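Local coordinates for 2,5-dihydroxypyridine 5,6-dioxygenase (Pseudomonas putida KT2440, PDB 7CN3), which catalyses the iron(II)-dependent, oxygen-consuming cleavage of the 2,5-dihydroxypyridine ring between carbons 5 and 6, giving N-formylmaleamate in aerobic nicotinate degradation, at residues 217-222 with 317-322; 261-266 with 299-304; 130-135 with 189-194. All coordinates share one frame; numbering follows the deposited sequence. Where two conformers were deposited one is given.

Interaction 1 of 3, residues 217-222 with 317-322; sequences LPFKNY and CHLDIP. With FE2 (Fe (II) ion), chain L; G6C (5-oxidanyl-1H-pyridin-2-one), chain M.
L217 and D320 face each other as a single antiparallel, hydrogen-bonded pair that joins the start of segment 217-222 to the edge strand 319-323. L217 N donates to D320 O at 2.8 Å, and D320 N returns a bond of 2.9 Å to L217 O. That carbonyl also meets the CA-H of L319, with CA 3.3 Å from L217 O. The pairing stops there: a cis peptide leads into P218, and the chain turns off the strand.

The side chain of L217 lies against the backbone and root of D320, CB beside CB. P218 and L319 cross at about a right angle, CD2 of L319 resting 3.9 Å from P218 CD and also reaching CE1 of the F219 ring. L319 thus lies on the side of helix 243-254, where it meets L248 and M252, while its neighbours H318 and D320 turn to the metal. The H318 side chain extends away from its own backbone N (chi1 174°), which carries NE2 to within 2.3 Å of the iron. D320 binds through one oxygen, OD1, at 2.3 Å; its other oxygen, OD2, forms a salt bridge with R293 and lies 3.1 Å from OB, the 5-hydroxyl oxygen of the bound substrate.

H265 and S302 complete the protein ligands, a two-histidine, one-carboxylate set with an added serine. Water 1 takes one remaining site; the water modelled at the other crowds the hydroxyl and is doubtful. OB itself stands 3.6 Å from the iron, beyond bonding distance, so the hydroxyl is probably poised beside the metal.

Interaction 2 of 3, residues 261-266 with 299-304; sequences YGISHI and FLFSTG. With FE2 (Fe (II) ion), chain L.
The H265 imidazole carries S302 CB over one face, a CH-pi contact 3.6 Å from the ring centroid and 19° off its normal; the ring also meets that of F196, planes at about 40°. Around its edge, in plane, lie L300 CD2 and water 3, and NE2 holds the iron at 2.3 Å. ND1 donates to water 3 at 2.6 Å, and this water bonds on to L300 O, which limits rotation of the ring. S302 OG, swung to the far side from its backbone N (chi1 176°), binds the same iron at 2.2 Å and hydrogen-bonds to L319 O. F299 has F301 N above the rim of one ring face, while its CZ meets CG2 of I266 at 3.9 Å.

Two backbone bonds tie the segments: G304 N to G262 O, just beyond the strand ends, and S264 N to S302 O at 2.7 Å, nearly straight but rising well above the acceptor's carbonyl plane.

Both strands are internal to an antiparallel sheet, 263-269 flanked by 194-197 and 299-303 by 319-323. Away from the iron, I263 and F301 pack on I231 and L229 of strand 227-232, and I236 of strand 235-241 covers I263 and T303.

Interaction 3 of 3, residues 130-135 with 189-194; sequences ARMLPT and HWPSGF. With G6C (5-oxidanyl-1H-pyridin-2-one), chain M.
Water 4 is gripped from both segments: it donates to M132 O at 2.8 Å and accepts from S192 N at 3.0 Å. Beside this bridge M132 and P191 cross with CB to CB at 3.5 Å, and the methionine chain, bent at its last torsion (chi3 -88°), brings SD and CE alongside the proline ring.

The larger apolar contact is made by W190. P134 CD sits over the five-membered ring of the indole, 3.6 Å from its centroid and 25° off the normal, as a CH-pi contact; L133 runs side by side with the tryptophan and sets CD1 3.6 Å from CZ2. The indole N-H is held by L129 O, and F12 and V15 of helix 5-18 also meet the ring. Cutting the indole back to an alanine here is likely to leave L129 O without its N-H donor and open a gap against P134 and L133.

In the fold, segment 130-135 carries the end of helix 126-131 and the turn into helix 136-151, T135 acting as N-cap of the second by bonding D138 N. Segment 189-194 leads from edge strand 187-189 of the parallel sheet to strand 194-197 of an antiparallel one, which it enters through a G1 beta bulge formed by G193 and F194 opposite E177.

A cis peptide before P191 sharpens this passage, and S192 OG donates to H189 O at 2.6 Å, in the carbonyl plane. At the substrate, H189 ND1 gives an almost straight hydrogen bond of 2.6 Å to the 2-oxo oxygen OH, and the F194 ring turns its edge to NE1, with CZ 3.6 Å away.

In the fold
Segment 317-322 of interaction 1 and both segments of interaction 2 lie in one antiparallel sheet, centres about 11 Å apart, where I321 N meets F301 O at 2.9 Å. They share the iron: H318 and D320 come from interaction 1, H265 and S302 from interaction 2. In the roughly octahedral shell H265 stands opposite H318 and D320 opposite water 1; opposite S302 is the doubtful water crowding the substrate's 5-hydroxyl. Interaction 3, centred about 20 Å from interaction 1 and 22 Å from interaction 2, reaches the same pocket: segment 189-194 holds the substrate's 2-oxo end, with H105 and E177 also bonded to the ligand. F194 CE2 touches L300 CD2 at 4.1 Å, joining interactions 3 and 2.

Interaction 1 of 3, residues 217-222 with 317-322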
loop_
_atom_site.group_PDB
_atom_site.type_symbol
_atom_site.label_atom_id
_atom_site.label_comp_id
_atom_site.label_asym_id
_atom_site.label_seq_id
_atom_site.Cartn_x
_atom_site.Cartn_y
_atom_site.Cartn_z
ATOM N N LEU C 217 11.324 30.605 -12.069
ATOM C CA LEU C 217 10.405 29.527 -11.739
ATOM C C LEU C 217 9.337 29.422 -12.816
ATOM O O LEU C 217 8.789 30.444 -13.240
ATOM C CB LEU C 217 9.755 29.775 -10.379
ATOM C CG LEU C 217 10.788 29.937 -9.253
ATOM C CD1 LEU C 217 10.127 30.470 -7.982
ATOM C CD2 LEU C 217 11.506 28.624 -8.962
ATOM N N PRO C 218 8.996 28.204 -13.286
ATOM C CA PRO C 218 9.385 26.920 -12.696
ATOM C C PRO C 218 10.680 26.246 -13.201
ATOM O O PRO C 218 10.864 25.085 -12.840
ATOM C CB PRO C 218 8.180 26.026 -13.039
ATOM C CG PRO C 218 7.746 26.513 -14.377
ATOM C CD PRO C 218 8.043 28.023 -14.400
ATOM N N PHE C 219 11.543 26.924 -13.978
ATOM C CA PHE C 219 12.784 26.289 -14.437
ATOM C C PHE C 219 13.623 25.819 -13.251
ATOM O O PHE C 219 14.274 24.778 -13.313
ATOM C CB PHE C 219 13.637 27.242 -15.284
ATOM C CG PHE C 219 12.941 27.842 -16.494
ATOM C CD1 PHE C 219 11.696 27.397 -16.926
ATOM C CD2 PHE C 219 13.575 28.859 -17.216
ATOM C CE1 PHE C 219 11.071 27.971 -18.037
ATOM C CE2 PHE C 219 12.958 29.443 -18.333
ATOM C CZ PHE C 219 11.708 28.985 -18.750
ATOM N N LYS C 220 13.631 26.595 -12.168
ATOM C CA LYS C 220 14.355 26.261 -10.954
ATOM C C LYS C 220 15.867 26.169 -11.187
ATOM O O LYS C 220 16.528 25.227 -10.741
ATOM C CB LYS C 220 13.812 24.962 -10.331
ATOM C CG LYS C 220 12.411 25.112 -9.697
ATOM C CD LYS C 220 11.759 23.736 -9.434
ATOM C CE LYS C 220 10.311 23.864 -9.013
ATOM N NZ LYS C 220 9.439 22.846 -9.672
ATOM N N ASN C 221 16.409 27.181 -11.860
ATOM C CA ASN C 221 17.841 27.303 -12.066
ATOM C C ASN C 221 18.333 28.627 -11.506
ATOM O O ASN C 221 17.606 29.628 -11.489
ATOM C CB ASN C 221 18.219 27.215 -13.551
ATOM C CG ASN C 221 17.826 25.889 -14.182
ATOM O OD1 ASN C 221 17.962 24.825 -13.574
ATOM N ND2 ASN C 221 17.335 25.952 -15.415
ATOM N N TYR C 222 19.570 28.608 -11.026
ATOM C CA TYR C 222 20.308 29.830 -10.745
ATOM C C TYR C 222 20.986 30.269 -12.037
ATOM O O TYR C 222 21.789 29.523 -12.618
ATOM C CB TYR C 222 21.349 29.608 -9.652
ATOM C CG TYR C 222 20.790 29.270 -8.296
ATOM C CD1 TYR C 222 20.302 30.271 -7.436
ATOM C CD2 TYR C 222 20.788 27.935 -7.842
ATOM C CE1 TYR C 222 19.805 29.936 -6.167
ATOM C CE2 TYR C 222 20.310 27.604 -6.607
ATOM C CZ TYR C 222 19.805 28.592 -5.771
ATOM O OH TYR C 222 19.320 28.199 -4.541
ATOM N N CYS C 317 0.892 30.191 -19.760
ATOM C CA CYS C 317 2.321 30.255 -19.467
ATOM C C CYS C 317 2.595 31.260 -18.367
ATOM O O CYS C 317 2.315 32.450 -18.515
ATOM C CB CYS C 317 3.132 30.632 -20.700
ATOM S SG CYS C 317 4.884 30.911 -20.293
ATOM N N HIS C 318 3.210 30.799 -17.297
ATOM C CA HIS C 318 3.341 31.631 -16.125
ATOM C C HIS C 318 4.707 31.458 -15.462
ATOM O O HIS C 318 5.086 30.334 -15.113
ATOM C CB HIS C 318 2.240 31.271 -15.151
ATOM C CG HIS C 318 2.393 31.978 -13.872
ATOM N ND1 HIS C 318 2.875 31.370 -12.735
ATOM C CD2 HIS C 318 2.246 33.284 -13.582
ATOM C CE1 HIS C 318 2.956 32.270 -11.777
ATOM N NE2 HIS C 318 2.580 33.436 -12.271
ATOM N N LEU C 319 5.431 32.569 -15.262
ATOM C CA LEU C 319 6.773 32.549 -14.685
ATOM C C LEU C 319 6.851 33.448 -13.455
ATOM O O LEU C 319 6.288 34.550 -13.449
ATOM C CB LEU C 319 7.839 32.996 -15.699
ATOM C CG LEU C 319 7.856 32.359 -17.097
ATOM C CD1 LEU C 319 8.857 33.066 -18.001
ATOM C CD2 LEU C 319 8.123 30.855 -17.021
ATOM N N ASP C 320 7.557 32.964 -12.418
ATOM C CA ASP C 320 7.884 33.727 -11.208
ATOM C C ASP C 320 9.387 33.932 -11.154
ATOM O O ASP C 320 10.134 32.954 -11.139
ATOM C CB ASP C 320 7.433 33.001 -9.941
ATOM C CG ASP C 320 5.944 33.200 -9.642
ATOM O OD1 ASP C 320 5.441 34.329 -9.792
ATOM O OD2 ASP C 320 5.249 32.230 -9.258
ATOM N N ILE C 321 9.829 35.191 -11.127
ATOM C CA ILE C 321 11.253 35.518 -11.224
ATOM C C ILE C 321 11.689 36.387 -10.043
ATOM O O ILE C 321 11.397 37.595 -10.027
ATOM C CB ILE C 321 11.550 36.218 -12.561
ATOM C CG1 ILE C 321 11.160 35.297 -13.731
ATOM C CG2 ILE C 321 13.029 36.601 -12.651
ATOM C CD1 ILE C 321 11.195 35.950 -15.138
ATOM N N PRO C 322 12.380 35.835 -9.039
ATOM C CA PRO C 322 12.947 36.685 -7.981
ATOM C C PRO C 322 14.340 37.218 -8.307
ATOM O O PRO C 322 15.208 36.518 -8.837
ATOM C CB PRO C 322 12.987 35.734 -6.774
ATOM C CG PRO C 322 13.191 34.399 -7.373
ATOM C CD PRO C 322 12.454 34.400 -8.688
HETATM FE FE FE2 L . 3.327 34.827 -10.611
HETATM O OB G6C M . 2.294 32.397 -8.187
HETATM C CG G6C M . 2.308 32.098 -6.858
HETATM C CD1 G6C M . 2.077 33.134 -5.958
HETATM C CD2 G6C M . 2.557 30.799 -6.426
HETATM N NE1 G6C M . 2.084 32.872 -4.652
HETATM C CE2 G6C M . 2.565 30.556 -5.062
HETATM C CZ G6C M . 2.317 31.620 -4.193
HETATM O OH G6C M . 2.297 31.417 -2.848
HETATM O O HOH W 1 1.289 34.978 -11.677
HETATM O O HOH W 2 3.504 33.679 -8.689
#

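Interaction 2 of 3, residues 261-266 with 299-304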
loop_
_atom_site.group_PDB
_atom_site.type_symbol
_atom_site.label_atom_id
_atom_site.label_comp_id
_atom_site.label_asym_id
_atom_site.label_seq_id
_atom_site.Cartn_x
_atom_site.Cartn_y
_atom_site.Cartn_z
ATOM N N TYR C 261 3.807 37.346 -22.540
ATOM C CA TYR C 261 4.811 38.380 -22.313
ATOM C C TYR C 261 4.321 39.524 -21.426
ATOM O O TYR C 261 5.109 40.419 -21.110
ATOM C CB TYR C 261 5.315 38.931 -23.656
ATOM C CG TYR C 261 5.889 37.842 -24.555
ATOM C CD1 TYR C 261 7.107 37.256 -24.264
ATOM C CD2 TYR C 261 5.191 37.386 -25.672
ATOM C CE1 TYR C 261 7.628 36.254 -25.059
ATOM C CE2 TYR C 261 5.700 36.393 -26.477
ATOM C CZ TYR C 261 6.922 35.825 -26.164
ATOM O OH TYR C 261 7.450 34.819 -26.944
ATOM N N GLY C 262 3.064 39.511 -20.994
ATOM C CA GLY C 262 2.578 40.582 -20.142
ATOM C C GLY C 262 3.122 40.457 -18.730
ATOM O O GLY C 262 3.249 39.363 -18.185
ATOM N N ILE C 263 3.446 41.591 -18.125
ATOM C CA ILE C 263 3.915 41.567 -16.743
ATOM C C ILE C 263 2.723 41.363 -15.819
ATOM O O ILE C 263 1.685 42.014 -15.975
ATOM C CB ILE C 263 4.669 42.855 -16.396
ATOM C CG1 ILE C 263 5.941 42.931 -17.235
ATOM C CG2 ILE C 263 4.973 42.898 -14.894
ATOM C CD1 ILE C 263 6.947 41.877 -16.900
ATOM N N SER C 264 2.852 40.441 -14.869
ATOM C CA SER C 264 1.740 40.253 -13.948
ATOM C C SER C 264 2.121 40.806 -12.566
ATOM O O SER C 264 2.395 42.005 -12.455
ATOM C CB SER C 264 1.296 38.786 -13.936
ATOM O OG SER C 264 2.097 37.973 -13.121
ATOM N N HIS C 265 2.148 40.000 -11.510
ATOM C CA HIS C 265 2.286 40.593 -10.180
ATOM C C HIS C 265 3.739 40.960 -9.864
ATOM O O HIS C 265 4.682 40.334 -10.348
ATOM C CB HIS C 265 1.702 39.673 -9.106
ATOM C CG HIS C 265 2.453 38.399 -8.913
ATOM N ND1 HIS C 265 3.597 38.324 -8.146
ATOM C CD2 HIS C 265 2.213 37.140 -9.358
ATOM C CE1 HIS C 265 4.047 37.080 -8.150
ATOM N NE2 HIS C 265 3.212 36.339 -8.857
ATOM N N ILE C 266 3.900 42.006 -9.043
ATOM C CA ILE C 266 5.190 42.580 -8.657
ATOM C C ILE C 266 5.153 42.868 -7.156
ATOM O O ILE C 266 4.123 43.293 -6.629
ATOM C CB ILE C 266 5.481 43.877 -9.442
ATOM C CG1 ILE C 266 4.280 44.828 -9.323
ATOM C CG2 ILE C 266 5.798 43.600 -10.918
ATOM C CD1 ILE C 266 4.504 46.198 -9.941
ATOM N N PHE C 299 13.109 41.121 -5.003
ATOM C CA PHE C 299 12.062 41.655 -5.860
ATOM C C PHE C 299 11.514 40.507 -6.681
ATOM O O PHE C 299 12.274 39.830 -7.391
ATOM C CB PHE C 299 12.544 42.765 -6.798
ATOM C CG PHE C 299 11.479 43.206 -7.773
ATOM C CD1 PHE C 299 10.288 43.752 -7.314
ATOM C CD2 PHE C 299 11.650 43.046 -9.147
ATOM C CE1 PHE C 299 9.288 44.139 -8.208
ATOM C CE2 PHE C 299 10.652 43.445 -10.053
ATOM C CZ PHE C 299 9.474 43.979 -9.577
ATOM N N LEU C 300 10.204 40.296 -6.600
ATOM C CA LEU C 300 9.534 39.230 -7.340
ATOM C C LEU C 300 8.606 39.856 -8.374
ATOM O O LEU C 300 7.667 40.584 -8.020
ATOM C CB LEU C 300 8.747 38.319 -6.388
ATOM C CG LEU C 300 7.974 37.113 -6.929
ATOM C CD1 LEU C 300 8.952 36.155 -7.644
ATOM C CD2 LEU C 300 7.183 36.390 -5.793
ATOM N N PHE C 301 8.866 39.593 -9.644
ATOM C CA PHE C 301 7.868 39.889 -10.666
ATOM C C PHE C 301 7.493 38.600 -11.387
ATOM O O PHE C 301 8.103 37.542 -11.200
ATOM C CB PHE C 301 8.350 40.935 -11.669
ATOM C CG PHE C 301 9.473 40.473 -12.529
ATOM C CD1 PHE C 301 10.754 40.367 -12.019
ATOM C CD2 PHE C 301 9.245 40.139 -13.850
ATOM C CE1 PHE C 301 11.795 39.944 -12.823
ATOM C CE2 PHE C 301 10.272 39.718 -14.660
ATOM C CZ PHE C 301 11.548 39.617 -14.147
ATOM N N SER C 302 6.474 38.708 -12.226
ATOM C CA SER C 302 5.845 37.530 -12.775
ATOM C C SER C 302 5.329 37.883 -14.155
ATOM O O SER C 302 5.144 39.057 -14.480
ATOM C CB SER C 302 4.713 37.042 -11.845
ATOM O OG SER C 302 4.034 35.939 -12.418
ATOM N N THR C 303 5.080 36.854 -14.959
ATOM C CA THR C 303 4.612 37.038 -16.326
ATOM C C THR C 303 3.335 36.241 -16.578
ATOM O O THR C 303 3.072 35.225 -15.938
ATOM C CB THR C 303 5.664 36.580 -17.321
ATOM O OG1 THR C 303 5.933 35.202 -17.056
ATOM C CG2 THR C 303 6.946 37.388 -17.166
ATOM N N GLY C 304 2.563 36.691 -17.563
ATOM C CA GLY C 304 1.464 35.906 -18.059
ATOM C C GLY C 304 0.103 36.366 -17.574
ATOM O O GLY C 304 -0.352 37.478 -17.877
HETATM FE FE FE2 L . 3.327 34.827 -10.611
HETATM O O HOH W 3 5.429 39.543 -6.772
HETATM O O HOH W 1 1.289 34.978 -11.677
HETATM O O HOH W 2 3.504 33.679 -8.689
#

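Interaction 3 of 3, residues 130-135 with 189-194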
loop_
_atom_site.group_PDB
_atom_site.type_symbol
_atom_site.label_atom_id
_atom_site.label_comp_id
_atom_site.label_asym_id
_atom_site.label_seq_id
_atom_site.Cartn_x
_atom_site.Cartn_y
_atom_site.Cartn_z
ATOM N N ALA C 130 7.609 22.846 7.902
ATOM C CA ALA C 130 8.091 23.025 9.267
ATOM C C ALA C 130 9.101 24.171 9.371
ATOM O O ALA C 130 9.101 24.908 10.360
ATOM C CB ALA C 130 8.704 21.719 9.773
ATOM N N ARG C 131 9.974 24.334 8.366
ATOM C CA ARG C 131 10.965 25.416 8.413
ATOM C C ARG C 131 10.306 26.791 8.447
ATOM O O ARG C 131 10.830 27.723 9.076
ATOM C CB ARG C 131 11.907 25.333 7.209
ATOM C CG ARG C 131 13.074 26.323 7.239
ATOM C CD ARG C 131 14.293 25.775 6.456
ATOM N NE ARG C 131 13.952 25.303 5.109
ATOM C CZ ARG C 131 13.624 26.091 4.085
ATOM N NH1 ARG C 131 13.568 27.414 4.224
ATOM N NH2 ARG C 131 13.360 25.554 2.910
ATOM N N MET C 132 9.149 26.930 7.797
ATOM C CA MET C 132 8.447 28.205 7.702
ATOM C C MET C 132 7.052 28.092 8.292
ATOM O O MET C 132 6.075 28.621 7.750
ATOM C CB MET C 132 8.404 28.695 6.259
ATOM C CG MET C 132 9.787 29.105 5.721
ATOM S SD MET C 132 9.763 29.489 3.965
ATOM C CE MET C 132 10.064 27.884 3.193
ATOM N N LEU C 133 6.949 27.374 9.406
ATOM C CA LEU C 133 5.714 27.325 10.169
ATOM C C LEU C 133 5.216 28.749 10.428
ATOM O O LEU C 133 5.963 29.566 10.990
ATOM C CB LEU C 133 5.935 26.577 11.485
ATOM C CG LEU C 133 4.663 26.107 12.193
ATOM C CD1 LEU C 133 3.914 25.089 11.346
ATOM C CD2 LEU C 133 5.006 25.530 13.560
ATOM N N PRO C 134 3.994 29.088 10.010
ATOM C CA PRO C 134 3.524 30.487 10.105
ATOM C C PRO C 134 3.466 31.008 11.536
ATOM O O PRO C 134 3.238 30.264 12.490
ATOM C CB PRO C 134 2.117 30.440 9.498
ATOM C CG PRO C 134 2.064 29.157 8.714
ATOM C CD PRO C 134 3.076 28.215 9.258
ATOM N N THR C 135 3.646 32.315 11.673
ATOM C CA THR C 135 3.587 32.983 12.966
ATOM C C THR C 135 2.767 34.262 12.855
ATOM O O THR C 135 2.613 34.842 11.776
ATOM C CB THR C 135 4.977 33.334 13.502
ATOM O OG1 THR C 135 5.516 34.430 12.749
ATOM C CG2 THR C 135 5.921 32.130 13.409
ATOM N N HIS C 189 -1.231 30.958 1.672
ATOM C CA HIS C 189 -0.392 29.828 1.293
ATOM C C HIS C 189 0.585 29.559 2.423
ATOM O O HIS C 189 1.354 30.450 2.799
ATOM C CB HIS C 189 0.351 30.131 -0.025
ATOM C CG HIS C 189 1.155 28.981 -0.556
ATOM N ND1 HIS C 189 2.016 29.112 -1.627
ATOM C CD2 HIS C 189 1.246 27.692 -0.151
ATOM C CE1 HIS C 189 2.587 27.943 -1.867
ATOM N NE2 HIS C 189 2.126 27.064 -0.993
ATOM N N TRP C 190 0.541 28.349 2.978
ATOM C CA TRP C 190 1.559 27.917 3.929
ATOM C C TRP C 190 2.599 27.112 3.158
ATOM O O TRP C 190 2.260 26.057 2.609
ATOM C CB TRP C 190 0.917 27.078 5.043
ATOM C CG TRP C 190 1.839 26.256 5.980
ATOM C CD1 TRP C 190 3.163 26.488 6.282
ATOM C CD2 TRP C 190 1.449 25.110 6.766
ATOM N NE1 TRP C 190 3.619 25.548 7.194
ATOM C CE2 TRP C 190 2.590 24.692 7.499
ATOM C CE3 TRP C 190 0.248 24.399 6.918
ATOM C CZ2 TRP C 190 2.560 23.597 8.358
ATOM C CZ3 TRP C 190 0.221 23.306 7.787
ATOM C CH2 TRP C 190 1.367 22.918 8.484
ATOM N N PRO C 191 3.858 27.566 3.049
ATOM C CA PRO C 191 4.567 28.726 3.623
ATOM C C PRO C 191 4.537 29.972 2.750
ATOM O O PRO C 191 4.459 29.875 1.522
ATOM C CB PRO C 191 6.003 28.226 3.713
ATOM C CG PRO C 191 6.127 27.326 2.426
ATOM C CD PRO C 191 4.730 26.799 2.128
ATOM N N SER C 192 4.634 31.148 3.370
ATOM C CA SER C 192 4.833 32.348 2.568
ATOM C C SER C 192 5.502 33.455 3.385
ATOM O O SER C 192 6.503 33.218 4.068
ATOM C CB SER C 192 3.496 32.805 1.959
ATOM O OG SER C 192 2.465 32.817 2.920
ATOM N N GLY C 193 4.969 34.670 3.318
ATOM C CA GLY C 193 5.592 35.787 3.997
ATOM C C GLY C 193 6.073 36.836 3.017
ATOM O O GLY C 193 7.263 37.162 3.000
ATOM N N PHE C 194 5.173 37.332 2.166
ATOM C CA PHE C 194 5.523 38.321 1.144
ATOM C C PHE C 194 4.232 38.987 0.663
ATOM O O PHE C 194 3.129 38.654 1.110
ATOM C CB PHE C 194 6.351 37.687 0.001
ATOM C CG PHE C 194 5.616 36.627 -0.817
ATOM C CD1 PHE C 194 5.549 35.296 -0.377
ATOM C CD2 PHE C 194 5.060 36.943 -2.053
ATOM C CE1 PHE C 194 4.883 34.293 -1.140
ATOM C CE2 PHE C 194 4.419 35.954 -2.834
ATOM C CZ PHE C 194 4.328 34.617 -2.363
HETATM O OB G6C M . 2.294 32.397 -8.187
HETATM C CG G6C M . 2.308 32.098 -6.858
HETATM C CD1 G6C M . 2.077 33.134 -5.958
HETATM C CD2 G6C M . 2.557 30.799 -6.426
HETATM N NE1 G6C M . 2.084 32.872 -4.652
HETATM C CE2 G6C M . 2.565 30.556 -5.062
HETATM C CZ G6C M . 2.317 31.620 -4.193
HETATM O OH G6C M . 2.297 31.417 -2.848
HETATM O O HOH W 4 4.843 30.768 6.365
#